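Local coordinates for putative immunoglobulin-blocking virulence protein (Mycoplasma mycoides subsp. capri, PDB 7ADK) that probably acts as a virulence factor that interferes with host immunoglobulins, at residues V353-E358 with L401-P406. Sequence-based numbering, arbitrary orientation.
Sequences VFDYDE and LERINP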
loop_
_atom_site.group_PDB
_atom_site.type_symbol
_atom_site.label_atom_id
_atom_site.label_comp_id
_atom_site.label_asym_id
_atom_site.label_seq_id
_atom_site.Cartn_x
_atom_site.Cartn_y
_atom_site.Cartn_z
ATOM N N VAL A 353 -6.794 17.997 32.812
ATOM C CA VAL A 353 -7.400 19.331 32.758
ATOM C C VAL A 353 -8.647 19.229 31.877
ATOM O O VAL A 353 -8.686 18.397 30.973
ATOM C CB VAL A 353 -6.378 20.393 32.323
ATOM C CG1 VAL A 353 -5.990 20.325 30.864
ATOM C CG2 VAL A 353 -6.888 21.794 32.612
ATOM N N PHE A 354 -9.700 19.985 32.184
ATOM C CA PHE A 354 -11.058 19.677 31.715
ATOM C C PHE A 354 -11.539 18.293 32.202
ATOM O O PHE A 354 -11.981 17.437 31.444
ATOM C CB PHE A 354 -11.229 19.931 30.210
ATOM C CG PHE A 354 -10.670 21.250 29.727
ATOM C CD1 PHE A 354 -11.073 22.455 30.327
ATOM C CD2 PHE A 354 -9.754 21.280 28.663
ATOM C CE1 PHE A 354 -10.589 23.684 29.858
ATOM C CE2 PHE A 354 -9.268 22.508 28.187
ATOM C CZ PHE A 354 -9.695 23.710 28.778
ATOM N N ASP A 355 -11.415 18.071 33.510
ATOM C CA ASP A 355 -11.781 16.850 34.234
ATOM C C ASP A 355 -13.279 16.509 34.181
ATOM O O ASP A 355 -14.125 17.377 33.955
ATOM C CB ASP A 355 -11.376 17.008 35.705
ATOM C CG ASP A 355 -12.112 18.155 36.402
ATOM O OD1 ASP A 355 -11.872 19.329 36.059
ATOM O OD2 ASP A 355 -12.927 17.893 37.304
ATOM N N TYR A 356 -13.617 15.239 34.428
ATOM C CA TYR A 356 -14.988 14.734 34.527
ATOM C C TYR A 356 -15.098 13.544 35.494
ATOM O O TYR A 356 -14.128 12.836 35.726
ATOM C CB TYR A 356 -15.542 14.427 33.130
ATOM C CG TYR A 356 -14.780 13.446 32.262
ATOM C CD1 TYR A 356 -15.067 12.075 32.329
ATOM C CD2 TYR A 356 -13.839 13.913 31.328
ATOM C CE1 TYR A 356 -14.435 11.177 31.461
ATOM C CE2 TYR A 356 -13.210 13.021 30.449
ATOM C CZ TYR A 356 -13.516 11.649 30.504
ATOM O OH TYR A 356 -12.953 10.787 29.628
ATOM N N ASP A 357 -16.272 13.334 36.094
ATOM C CA ASP A 357 -16.445 12.396 37.214
ATOM C C ASP A 357 -16.599 10.922 36.807
ATOM O O ASP A 357 -16.500 10.027 37.640
ATOM C CB ASP A 357 -17.652 12.852 38.039
ATOM C CG ASP A 357 -17.679 12.325 39.468
ATOM O OD1 ASP A 357 -18.770 12.283 40.071
ATOM O OD2 ASP A 357 -16.618 11.972 40.023
ATOM N N GLU A 358 -16.896 10.656 35.540
ATOM C CA GLU A 358 -17.016 9.317 34.951
ATOM C C GLU A 358 -15.652 8.633 34.753
ATOM O O GLU A 358 -14.604 9.252 34.871
ATOM C CB GLU A 358 -17.728 9.399 33.589
ATOM C CG GLU A 358 -19.138 10.000 33.632
ATOM C CD GLU A 358 -19.411 10.902 32.431
ATOM O OE1 GLU A 358 -19.359 10.441 31.280
ATOM O OE2 GLU A 358 -19.658 12.093 32.641
ATOM N N LEU A 401 -13.830 27.126 26.848
ATOM C CA LEU A 401 -14.495 26.072 27.611
ATOM C C LEU A 401 -14.894 26.623 28.981
ATOM O O LEU A 401 -14.071 27.264 29.622
ATOM C CB LEU A 401 -13.554 24.873 27.783
ATOM C CG LEU A 401 -13.745 23.766 26.744
ATOM C CD1 LEU A 401 -13.328 24.172 25.341
ATOM C CD2 LEU A 401 -12.922 22.559 27.135
ATOM N N GLU A 402 -16.103 26.334 29.468
ATOM C CA GLU A 402 -16.529 26.567 30.858
ATOM C C GLU A 402 -17.251 25.346 31.457
ATOM O O GLU A 402 -17.993 24.645 30.769
ATOM C CB GLU A 402 -17.342 27.865 30.977
ATOM C CG GLU A 402 -18.613 27.912 30.126
ATOM C CD GLU A 402 -19.432 29.200 30.292
ATOM O OE1 GLU A 402 -20.654 29.187 30.016
ATOM O OE2 GLU A 402 -18.881 30.256 30.677
ATOM N N ARG A 403 -17.004 25.055 32.738
ATOM C CA ARG A 403 -17.620 23.937 33.473
ATOM C C ARG A 403 -19.093 24.269 33.767
ATOM O O ARG A 403 -19.385 25.343 34.287
ATOM C CB ARG A 403 -16.800 23.634 34.744
ATOM C CG ARG A 403 -17.043 22.228 35.295
ATOM C CD ARG A 403 -16.431 21.953 36.676
ATOM N NE ARG A 403 -15.010 21.570 36.641
ATOM C CZ ARG A 403 -13.968 22.252 37.070
ATOM N NH1 ARG A 403 -12.769 21.778 37.023
ATOM N NH2 ARG A 403 -14.057 23.436 37.566
ATOM N N ILE A 404 -20.029 23.373 33.444
ATOM C CA ILE A 404 -21.474 23.644 33.471
ATOM C C ILE A 404 -21.970 23.905 34.898
ATOM O O ILE A 404 -22.664 24.890 35.127
ATOM C CB ILE A 404 -22.237 22.514 32.749
ATOM C CG1 ILE A 404 -21.959 22.582 31.231
ATOM C CG2 ILE A 404 -23.744 22.577 33.006
ATOM C CD1 ILE A 404 -22.429 21.366 30.439
ATOM N N ASN A 405 -21.559 23.080 35.859
ATOM C CA ASN A 405 -21.614 23.421 37.276
ATOM C C ASN A 405 -20.218 23.885 37.722
ATOM O O ASN A 405 -19.313 23.052 37.796
ATOM C CB ASN A 405 -22.108 22.206 38.078
ATOM C CG ASN A 405 -23.550 21.861 37.774
ATOM O OD1 ASN A 405 -24.438 22.689 37.878
ATOM N ND2 ASN A 405 -23.841 20.651 37.389
ATOM N N PRO A 406 -19.997 25.180 38.009
ATOM C CA PRO A 406 -18.700 25.653 38.474
ATOM C C PRO A 406 -18.373 25.124 39.870
ATOM O O PRO A 406 -19.246 24.677 40.614
ATOM C CB PRO A 406 -18.767 27.176 38.427
ATOM C CG PRO A 406 -20.250 27.472 38.569
ATOM C CD PRO A 406 -20.918 26.292 37.883
#
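The nearest CA atoms across the two segments, those of Phe354 and Arg403, are 8.0 Å apart, and no backbone bond is made between the segments, so side chains alone join the loop 353-358 to the end of strand 396-403. Leu401 meets Phe354 chiefly through one methyl: CD2 sits 3.5 Å from the ring centroid and almost on the ring normal, a CH-pi contact centred over the face. Leu401 CB reaches the rim of the ring, 3.8 Å from Phe354 CE1. Trp375 meets the same ring edge-to-face, and Val418 touches both residues, so the pair belongs to a buried apolar cluster. The second tie is a salt bridge in which Arg403 NH1 donates to Asp355 OD1 at 2.8 Å, nearly straight at 165°. The oxygen accepts on its syn lone pair and lies in the guanidinium plane; the bridge is made through one nitrogen and one oxygen, with the planes 59° apart. With CG anti to its backbone N (chi1 -160°), Arg403 runs out extended before bending at chi3; its NH2 binds Leu413 O. This is structural packing, a buried apolar contact beside a partly exposed ion pair, joining the loop after helix 339-351 to an antiparallel strand of the mixed sheet.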